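Local coordinates for maleylpyruvate isomerase (Ralstonia sp., PDB 2V6K), which catalyses the glutathione-dependent isomerization of maleylpyruvate to fumarylpyruvate in the breakdown of naphthalene, working as a homodimeric zeta-class glutathione transferase, at residues A[16-21]-A[26-31]; A[135-140]-A[184-189]. All coordinates share one frame; numbering follows the deposited sequence. Where two conformers were deposited one is given.

Interaction 1: A[16-21]-A[26-31]; sequences RLRIAL and VPYEYL
L21 packs over one face of the Y28 ring where the chain leaves helix 12-24 of the thioredoxin-like domain and turns back into strand 29-32. The contact belongs to the beta-alpha-beta unit made by strand 4-7, this helix and strand 29-32. L21 CD1 stands 4.0 Å from the centroid of the Y28 ring, 18° off the ring normal, a CH-pi contact offset toward the rim, while L21 CB meets Y28 CE2 at 3.6 Å. A branched leucine suits this place because its other methyl, CD2, reaches V26 CG1 at 4.1 Å. Y28 takes the uncommon position with CG between the backbone N and the carbonyl carbon (chi1 54°), which carries its hydroxyl back to the helix, near R18 CG and hydrogen-bonded to N22. R18 crosses Y28 at about a right angle, and its CD lies at the edge of the Y30 ring, 3.9 Å from Y30 CE1. Its guanidinium is held beyond the contact by three carbonyl oxygens, those of A205, F8 and W9, so a long, five-donor side chain fits here. At the opposite end of the contact from the guanidinium, the backbone closes the turn: V26 N donates to L21 O at 3.1 Å, with an N-H...O angle of 160°.

Interaction 2: A[135-140]-A[184-189]; sequences WISAGF and TPYPLI
F140, on the long helix 125-149, and Y186, at the N-cap position of helix 187-196, are the nearest backbone points of the two segments, their CA atoms 7.1 Å apart, and no hydrogen bond joins the segments across that gap. The contact is made by the Y186 ring and I189 packing on the helix. The Y186 ring lies over F140 CB, which stands 3.6 Å from the ring centroid and 10° off the normal, a close CH-pi approach over the middle of the face; P185 CB covers the opposite face. The F140 ring then turns its edge toward the same face of Y186 that its CB touches, an edge-to-face pair with centroids 5.6 Å apart and planes at 78°. A tyrosine suits this place because its flat ring fits between helix and proline while its hydroxyl reaches on to a polar partner, D141 OD1, by a hydrogen bond. Y186 OH also comes within 3.1 Å of S137 O and 3.4 Å of S137 CB, whereas S137 OG is turned to its own helix and bonds to G133 O. The two segments belong to the all-helical C-terminal domain of the glutathione transferase fold, and E144, one turn beyond F140, takes hydrogen bonds from the backbone N atoms of L188 and I189 at the start of helix 187-196. I189 completes the apolar side: with CG1 anti to its carbonyl carbon (chi1 -75°), it extends CD1 over a face of the F140 ring, 3.7 Å from F140 CG. Both F140 and I189 also touch helix 164-178, F140 at Q172 and I189 at V173.

Both contacts are largely buried, but they lie on opposite sides of the chain's centre, their own centres about 27 Å apart, and share no secondary-structure element. Interaction 1 joins a helix to the loop and edge strand that follow it closely in sequence, within the thioredoxin-like domain; interaction 2, in the C-terminal domain, brings the long helix 125-149 together with the N-cap and first turn of helix 187-196, with 43 residues between the segments. A backbone hydrogen bond supports the local turn in 16-21/26-31, whereas 135-140/184-189 relies on aromatic and aliphatic packing between its segments. Tyrosine serves both: leucine covers the ring in interaction 1, while phenylalanine meets it in interaction 2.

Interaction 1: A[16-21]-A[26-31]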
ATOM      1  N   ARG A  16     -10.300  -0.260   9.245  1.00  4.50           N
ATOM      2  CA  ARG A  16      -9.283  -1.303   9.122  1.00  4.88           C
ATOM      3  C   ARG A  16      -8.492  -1.480  10.422  1.00  5.07           C
ATOM      4  O   ARG A  16      -8.341  -2.596  10.934  1.00  5.23           O
ATOM      5  CB  ARG A  16      -8.362  -0.921   7.957  1.00  4.98           C
ATOM      6  CG  ARG A  16      -7.257  -1.901   7.587  1.00  4.65           C
ATOM      7  CD  ARG A  16      -6.224  -1.202   6.723  1.00  5.40           C
ATOM      8  NE  ARG A  16      -6.789  -0.813   5.433  1.00  4.63           N
ATOM      9  CZ  ARG A  16      -6.158  -0.067   4.531  1.00  5.93           C
ATOM     10  NH1 ARG A  16      -4.947   0.419   4.790  1.00  6.38           N
ATOM     11  NH2 ARG A  16      -6.744   0.205   3.371  1.00  5.80           N
ATOM     12  N   LEU A  17      -7.995  -0.371  10.956  1.00  4.42           N
ATOM     13  CA  LEU A  17      -7.205  -0.419  12.176  1.00  4.43           C
ATOM     14  C   LEU A  17      -8.063  -0.746  13.400  1.00  4.73           C
ATOM     15  O   LEU A  17      -7.624  -1.488  14.290  1.00  5.04           O
ATOM     16  CB  LEU A  17      -6.419   0.882  12.358  1.00  5.55           C
ATOM     17  CG  LEU A  17      -5.563   1.006  13.622  1.00  3.88           C
ATOM     18  CD1 LEU A  17      -4.631  -0.193  13.796  1.00  6.92           C
ATOM     19  CD2 LEU A  17      -4.759   2.281  13.572  1.00  5.53           C
ATOM     20  N   ARG A  18      -9.284  -0.220  13.445  1.00  4.31           N
ATOM     21  CA  ARG A  18     -10.180  -0.544  14.556  1.00  4.51           C
ATOM     22  C   ARG A  18     -10.443  -2.041  14.634  1.00  4.44           C
ATOM     23  O   ARG A  18     -10.491  -2.601  15.728  1.00  5.22           O
ATOM     24  CB  ARG A  18     -11.506   0.220  14.467  1.00  4.28           C
ATOM     25  CG  ARG A  18     -11.381   1.712  14.752  1.00  4.97           C
ATOM     26  CD  ARG A  18     -12.743   2.401  14.854  1.00  5.74           C
ATOM     27  NE  ARG A  18     -13.630   2.200  13.704  1.00  5.52           N
ATOM     28  CZ  ARG A  18     -13.912   3.121  12.779  1.00  4.59           C
ATOM     29  NH1 ARG A  18     -13.350   4.330  12.814  1.00  5.35           N
ATOM     30  NH2 ARG A  18     -14.757   2.822  11.803  1.00  5.83           N
ATOM     31  N   ILE A  19     -10.608  -2.695  13.484  1.00  4.44           N
ATOM     32  CA  ILE A  19     -10.826  -4.146  13.485  1.00  3.94           C
ATOM     33  C   ILE A  19      -9.632  -4.855  14.116  1.00  4.30           C
ATOM     34  O   ILE A  19      -9.806  -5.713  14.978  1.00  4.34           O
ATOM     35  CB  ILE A  19     -11.091  -4.720  12.074  1.00  4.36           C
ATOM     36  CG1 ILE A  19     -12.368  -4.132  11.463  1.00  4.62           C
ATOM     37  CG2 ILE A  19     -11.197  -6.243  12.137  1.00  5.78           C
ATOM     38  CD1 ILE A  19     -12.482  -4.339   9.946  1.00  5.14           C
ATOM     39  N   ALA A  20      -8.427  -4.490  13.693  1.00  4.60           N
ATOM     40  CA  ALA A  20      -7.211  -5.122  14.207  1.00  4.63           C
ATOM     41  C   ALA A  20      -7.063  -4.904  15.714  1.00  4.81           C
ATOM     42  O   ALA A  20      -6.772  -5.848  16.455  1.00  5.38           O
ATOM     43  CB  ALA A  20      -5.986  -4.610  13.464  1.00  5.39           C
ATOM     44  N   LEU A  21      -7.276  -3.672  16.173  1.00  4.55           N
ATOM     45  CA  LEU A  21      -7.219  -3.372  17.604  1.00  4.86           C
ATOM     46  C   LEU A  21      -8.228  -4.200  18.384  1.00  5.08           C
ATOM     47  O   LEU A  21      -7.895  -4.750  19.434  1.00  5.01           O
ATOM     48  CB  LEU A  21      -7.445  -1.878  17.863  1.00  5.26           C
ATOM     49  CG  LEU A  21      -6.296  -0.949  17.467  1.00  4.11           C
ATOM     50  CD1 LEU A  21      -6.803   0.463  17.310  1.00  6.76           C
ATOM     51  CD2 LEU A  21      -5.188  -0.998  18.501  1.00  6.92           C
ATOM     52  N   VAL A  26      -7.061  -4.817  22.439  1.00  7.13           N
ATOM     53  CA  VAL A  26      -6.244  -3.713  22.925  1.00  8.82           C
ATOM     54  C   VAL A  26      -7.129  -2.488  23.175  1.00  9.25           C
ATOM     55  O   VAL A  26      -7.792  -2.014  22.246  1.00 10.78           O
ATOM     56  CB  VAL A  26      -5.106  -3.377  21.926  1.00  9.68           C
ATOM     57  CG1 VAL A  26      -4.392  -2.095  22.322  1.00 12.46           C
ATOM     58  CG2 VAL A  26      -4.114  -4.536  21.846  1.00 11.73           C
ATOM     59  N   PRO A  27      -7.143  -1.976  24.425  1.00  9.81           N
ATOM     60  CA  PRO A  27      -7.949  -0.791  24.725  1.00  9.82           C
ATOM     61  C   PRO A  27      -7.349   0.471  24.112  1.00  9.43           C
ATOM     62  O   PRO A  27      -6.128   0.581  23.985  1.00 10.34           O
ATOM     63  CB  PRO A  27      -7.917  -0.714  26.255  1.00 10.66           C
ATOM     64  CG  PRO A  27      -6.670  -1.419  26.655  1.00 11.47           C
ATOM     65  CD  PRO A  27      -6.411  -2.467  25.608  1.00  9.60           C
ATOM     66  N   TYR A  28      -8.208   1.408  23.730  1.00  9.32           N
ATOM     67  CA  TYR A  28      -7.753   2.682  23.185  1.00  8.88           C
ATOM     68  C   TYR A  28      -8.790   3.758  23.404  1.00  8.97           C
ATOM     69  O   TYR A  28      -9.988   3.471  23.465  1.00  9.41           O
ATOM     70  CB  TYR A  28      -7.418   2.578  21.688  1.00  9.85           C
ATOM     71  CG  TYR A  28      -8.520   2.009  20.816  1.00  9.20           C
ATOM     72  CD1 TYR A  28      -9.422   2.839  20.143  1.00 11.97           C
ATOM     73  CD2 TYR A  28      -8.652   0.632  20.659  1.00 12.04           C
ATOM     74  CE1 TYR A  28     -10.428   2.295  19.335  1.00 11.65           C
ATOM     75  CE2 TYR A  28      -9.641   0.088  19.865  1.00 14.15           C
ATOM     76  CZ  TYR A  28     -10.522   0.915  19.203  1.00 12.43           C
ATOM     77  OH  TYR A  28     -11.499   0.343  18.415  1.00 18.26           O
ATOM     78  N   GLU A  29      -8.315   4.994  23.528  1.00  8.15           N
ATOM     79  CA  GLU A  29      -9.193   6.155  23.548  1.00  8.06           C
ATOM     80  C   GLU A  29      -9.475   6.571  22.112  1.00  7.59           C
ATOM     81  O   GLU A  29      -8.554   6.711  21.310  1.00  8.43           O
ATOM     82  CB  GLU A  29      -8.556   7.320  24.313  1.00  9.30           C
ATOM     83  CG  GLU A  29      -9.523   8.483  24.559  1.00 12.46           C
ATOM     84  CD  GLU A  29      -8.886   9.703  25.220  1.00 16.63           C
ATOM     85  OE1 GLU A  29      -7.676   9.683  25.525  1.00 19.00           O
ATOM     86  OE2 GLU A  29      -9.612  10.696  25.436  1.00 18.46           O
ATOM     87  N   TYR A  30     -10.752   6.762  21.800  1.00  6.95           N
ATOM     88  CA  TYR A  30     -11.182   7.178  20.468  1.00  6.79           C
ATOM     89  C   TYR A  30     -11.145   8.697  20.389  1.00  6.11           C
ATOM     90  O   TYR A  30     -11.906   9.379  21.081  1.00  6.95           O
ATOM     91  CB  TYR A  30     -12.600   6.669  20.210  1.00  6.98           C
ATOM     92  CG  TYR A  30     -13.105   6.799  18.784  1.00  6.16           C
ATOM     93  CD1 TYR A  30     -13.221   5.672  17.973  1.00  6.46           C
ATOM     94  CD2 TYR A  30     -13.497   8.031  18.257  1.00  6.74           C
ATOM     95  CE1 TYR A  30     -13.693   5.766  16.678  1.00  6.70           C
ATOM     96  CE2 TYR A  30     -13.969   8.133  16.944  1.00  6.82           C
ATOM     97  CZ  TYR A  30     -14.067   6.989  16.166  1.00  5.71           C
ATOM     98  OH  TYR A  30     -14.538   7.062  14.879  1.00  6.97           O
ATOM     99  N   LEU A  31     -10.256   9.221  19.548  1.00  5.98           N
ATOM    100  CA  LEU A  31     -10.164  10.656  19.348  1.00  6.91           C
ATOM    101  C   LEU A  31     -10.569  10.988  17.923  1.00  6.46           C
ATOM    102  O   LEU A  31      -9.833  10.732  16.965  1.00  6.53           O
ATOM    103  CB  LEU A  31      -8.762  11.171  19.675  1.00  8.20           C
ATOM    104  CG  LEU A  31      -8.346  11.094  21.150  1.00 10.45           C
ATOM    105  CD1 LEU A  31      -6.939  11.609  21.329  1.00 14.97           C
ATOM    106  CD2 LEU A  31      -9.309  11.862  22.059  1.00 15.48           C
TER

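Interaction 2: A[135-140]-A[184-189]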
ATOM      1  N   TRP A 135     -11.954   0.936  -9.892  1.00  3.66           N
ATOM      2  CA  TRP A 135     -10.832   0.409  -9.114  1.00  4.46           C
ATOM      3  C   TRP A 135     -11.253  -0.676  -8.138  1.00  4.32           C
ATOM      4  O   TRP A 135     -10.509  -1.640  -7.939  1.00  4.39           O
ATOM      5  CB  TRP A 135     -10.028   1.543  -8.457  1.00  4.76           C
ATOM      6  CG  TRP A 135      -9.867   2.668  -9.433  1.00  4.63           C
ATOM      7  CD1 TRP A 135     -10.357   3.934  -9.308  1.00  4.93           C
ATOM      8  CD2 TRP A 135      -9.258   2.597 -10.734  1.00  4.13           C
ATOM      9  NE1 TRP A 135     -10.066   4.665 -10.436  1.00  4.65           N
ATOM     10  CE2 TRP A 135      -9.392   3.869 -11.324  1.00  3.70           C
ATOM     11  CE3 TRP A 135      -8.596   1.586 -11.447  1.00  4.90           C
ATOM     12  CZ2 TRP A 135      -8.905   4.158 -12.605  1.00  4.64           C
ATOM     13  CZ3 TRP A 135      -8.111   1.872 -12.727  1.00  5.15           C
ATOM     14  CH2 TRP A 135      -8.267   3.153 -13.287  1.00  5.30           C
ATOM     15  N   ILE A 136     -12.439  -0.543  -7.556  1.00  4.09           N
ATOM     16  CA  ILE A 136     -12.954  -1.586  -6.674  1.00  4.01           C
ATOM     17  C   ILE A 136     -13.191  -2.876  -7.454  1.00  4.71           C
ATOM     18  O   ILE A 136     -12.774  -3.950  -7.017  1.00  4.92           O
ATOM     19  CB  ILE A 136     -14.230  -1.134  -5.944  1.00  4.64           C
ATOM     20  CG1 ILE A 136     -13.876  -0.052  -4.924  1.00  4.83           C
ATOM     21  CG2 ILE A 136     -14.903  -2.319  -5.252  1.00  4.85           C
ATOM     22  CD1 ILE A 136     -15.062   0.735  -4.403  1.00  5.35           C
ATOM     23  N   SER A 137     -13.830  -2.788  -8.619  1.00  4.28           N
ATOM     24  CA  SER A 137     -14.099  -3.987  -9.403  0.50  4.46           C
ATOM     25  C   SER A 137     -12.821  -4.672  -9.868  1.00  4.81           C
ATOM     26  O   SER A 137     -12.727  -5.892  -9.834  1.00  4.61           O
ATOM     27  CB  SER A 137     -15.003  -3.669 -10.587  0.50  4.89           C
ATOM     28  OG  SER A 137     -16.263  -3.223 -10.125  0.50  3.26           O
ATOM     29  N   ALA A 138     -11.828  -3.893 -10.291  1.00  4.42           N
ATOM     30  CA  ALA A 138     -10.570  -4.478 -10.740  1.00  4.61           C
ATOM     31  C   ALA A 138      -9.886  -5.212  -9.587  1.00  4.43           C
ATOM     32  O   ALA A 138      -9.421  -6.348  -9.748  1.00  5.14           O
ATOM     33  CB  ALA A 138      -9.650  -3.407 -11.320  1.00  5.41           C
ATOM     34  N   GLY A 139      -9.833  -4.571  -8.424  1.00  4.65           N
ATOM     35  CA  GLY A 139      -9.193  -5.171  -7.256  1.00  4.76           C
ATOM     36  C   GLY A 139      -9.943  -6.381  -6.738  1.00  3.83           C
ATOM     37  O   GLY A 139      -9.328  -7.389  -6.395  1.00  4.78           O
ATOM     38  N   PHE A 140     -11.268  -6.278  -6.679  1.00  3.84           N
ATOM     39  CA  PHE A 140     -12.101  -7.399  -6.247  1.00  3.78           C
ATOM     40  C   PHE A 140     -12.069  -8.562  -7.242  1.00  4.04           C
ATOM     41  O   PHE A 140     -12.138  -9.714  -6.830  1.00  4.30           O
ATOM     42  CB  PHE A 140     -13.536  -6.943  -5.981  1.00  4.09           C
ATOM     43  CG  PHE A 140     -13.747  -6.286  -4.634  1.00  3.54           C
ATOM     44  CD1 PHE A 140     -12.677  -5.967  -3.788  1.00  5.16           C
ATOM     45  CD2 PHE A 140     -15.033  -5.969  -4.222  1.00  4.39           C
ATOM     46  CE1 PHE A 140     -12.901  -5.361  -2.552  1.00  5.60           C
ATOM     47  CE2 PHE A 140     -15.271  -5.370  -2.985  1.00  5.38           C
ATOM     48  CZ  PHE A 140     -14.204  -5.057  -2.153  1.00  4.39           C
ATOM     49  N   THR A 184     -22.438  -8.536  -6.923  1.00  5.75           N
ATOM     50  CA  THR A 184     -22.857  -9.861  -7.381  1.00  6.02           C
ATOM     51  C   THR A 184     -21.689 -10.732  -7.883  1.00  6.04           C
ATOM     52  O   THR A 184     -21.648 -11.920  -7.577  1.00  5.27           O
ATOM     53  CB  THR A 184     -23.972  -9.786  -8.449  1.00  6.51           C
ATOM     54  OG1 THR A 184     -25.012  -8.921  -7.987  1.00  8.83           O
ATOM     55  CG2 THR A 184     -24.566 -11.174  -8.721  1.00  6.74           C
ATOM     56  N   PRO A 185     -20.749 -10.158  -8.669  1.00  4.86           N
ATOM     57  CA  PRO A 185     -19.647 -10.992  -9.170  1.00  5.43           C
ATOM     58  C   PRO A 185     -18.678 -11.552  -8.130  1.00  5.11           C
ATOM     59  O   PRO A 185     -17.798 -12.337  -8.492  1.00  6.19           O
ATOM     60  CB  PRO A 185     -18.887 -10.040 -10.103  1.00  5.26           C
ATOM     61  CG  PRO A 185     -19.894  -9.011 -10.484  1.00  5.98           C
ATOM     62  CD  PRO A 185     -20.672  -8.795  -9.230  1.00  5.33           C
ATOM     63  N   TYR A 186     -18.835 -11.162  -6.867  1.00  5.40           N
ATOM     64  CA  TYR A 186     -17.866 -11.518  -5.824  1.00  5.32           C
ATOM     65  C   TYR A 186     -18.500 -12.285  -4.667  1.00  5.26           C
ATOM     66  O   TYR A 186     -18.485 -11.816  -3.533  1.00  5.62           O
ATOM     67  CB  TYR A 186     -17.139 -10.258  -5.321  1.00  6.29           C
ATOM     68  CG  TYR A 186     -16.745  -9.345  -6.453  1.00  4.49           C
ATOM     69  CD1 TYR A 186     -15.768  -9.727  -7.363  1.00  6.72           C
ATOM     70  CD2 TYR A 186     -17.372  -8.115  -6.632  1.00  5.70           C
ATOM     71  CE1 TYR A 186     -15.422  -8.922  -8.422  1.00  6.27           C
ATOM     72  CE2 TYR A 186     -17.023  -7.289  -7.695  1.00  5.73           C
ATOM     73  CZ  TYR A 186     -16.047  -7.704  -8.581  1.00  7.06           C
ATOM     74  OH  TYR A 186     -15.685  -6.906  -9.642  1.00  8.76           O
ATOM     75  N   PRO A 187     -19.050 -13.481  -4.943  1.00  5.00           N
ATOM     76  CA  PRO A 187     -19.709 -14.221  -3.872  1.00  4.67           C
ATOM     77  C   PRO A 187     -18.778 -14.645  -2.739  1.00  5.04           C
ATOM     78  O   PRO A 187     -19.215 -14.725  -1.593  1.00  5.35           O
ATOM     79  CB  PRO A 187     -20.267 -15.454  -4.591  1.00  4.96           C
ATOM     80  CG  PRO A 187     -19.385 -15.619  -5.789  1.00  5.15           C
ATOM     81  CD  PRO A 187     -19.106 -14.214  -6.219  1.00  5.02           C
ATOM     82  N   LEU A 188     -17.514 -14.914  -3.052  1.00  5.06           N
ATOM     83  CA  LEU A 188     -16.589 -15.363  -2.018  1.00  5.20           C
ATOM     84  C   LEU A 188     -16.252 -14.209  -1.087  1.00  4.46           C
ATOM     85  O   LEU A 188     -16.250 -14.372   0.136  1.00  5.27           O
ATOM     86  CB  LEU A 188     -15.341 -16.012  -2.623  1.00  6.25           C
ATOM     87  CG  LEU A 188     -15.589 -17.229  -3.535  1.00  6.04           C
ATOM     88  CD1 LEU A 188     -14.284 -17.750  -4.110  1.00  8.61           C
ATOM     89  CD2 LEU A 188     -16.356 -18.355  -2.836  1.00  7.88           C
ATOM     90  N   ILE A 189     -16.018 -13.035  -1.665  1.00  4.71           N
ATOM     91  CA  ILE A 189     -15.834 -11.818  -0.886  1.00  4.96           C
ATOM     92  C   ILE A 189     -17.077 -11.522  -0.044  1.00  4.87           C
ATOM     93  O   ILE A 189     -16.964 -11.214   1.147  1.00  5.39           O
ATOM     94  CB  ILE A 189     -15.475 -10.624  -1.808  1.00  4.65           C
ATOM     95  CG1 ILE A 189     -14.015 -10.741  -2.265  1.00  5.85           C
ATOM     96  CG2 ILE A 189     -15.715  -9.286  -1.117  1.00  6.23           C
ATOM     97  CD1 ILE A 189     -13.608  -9.725  -3.332  1.00  6.70           C
TER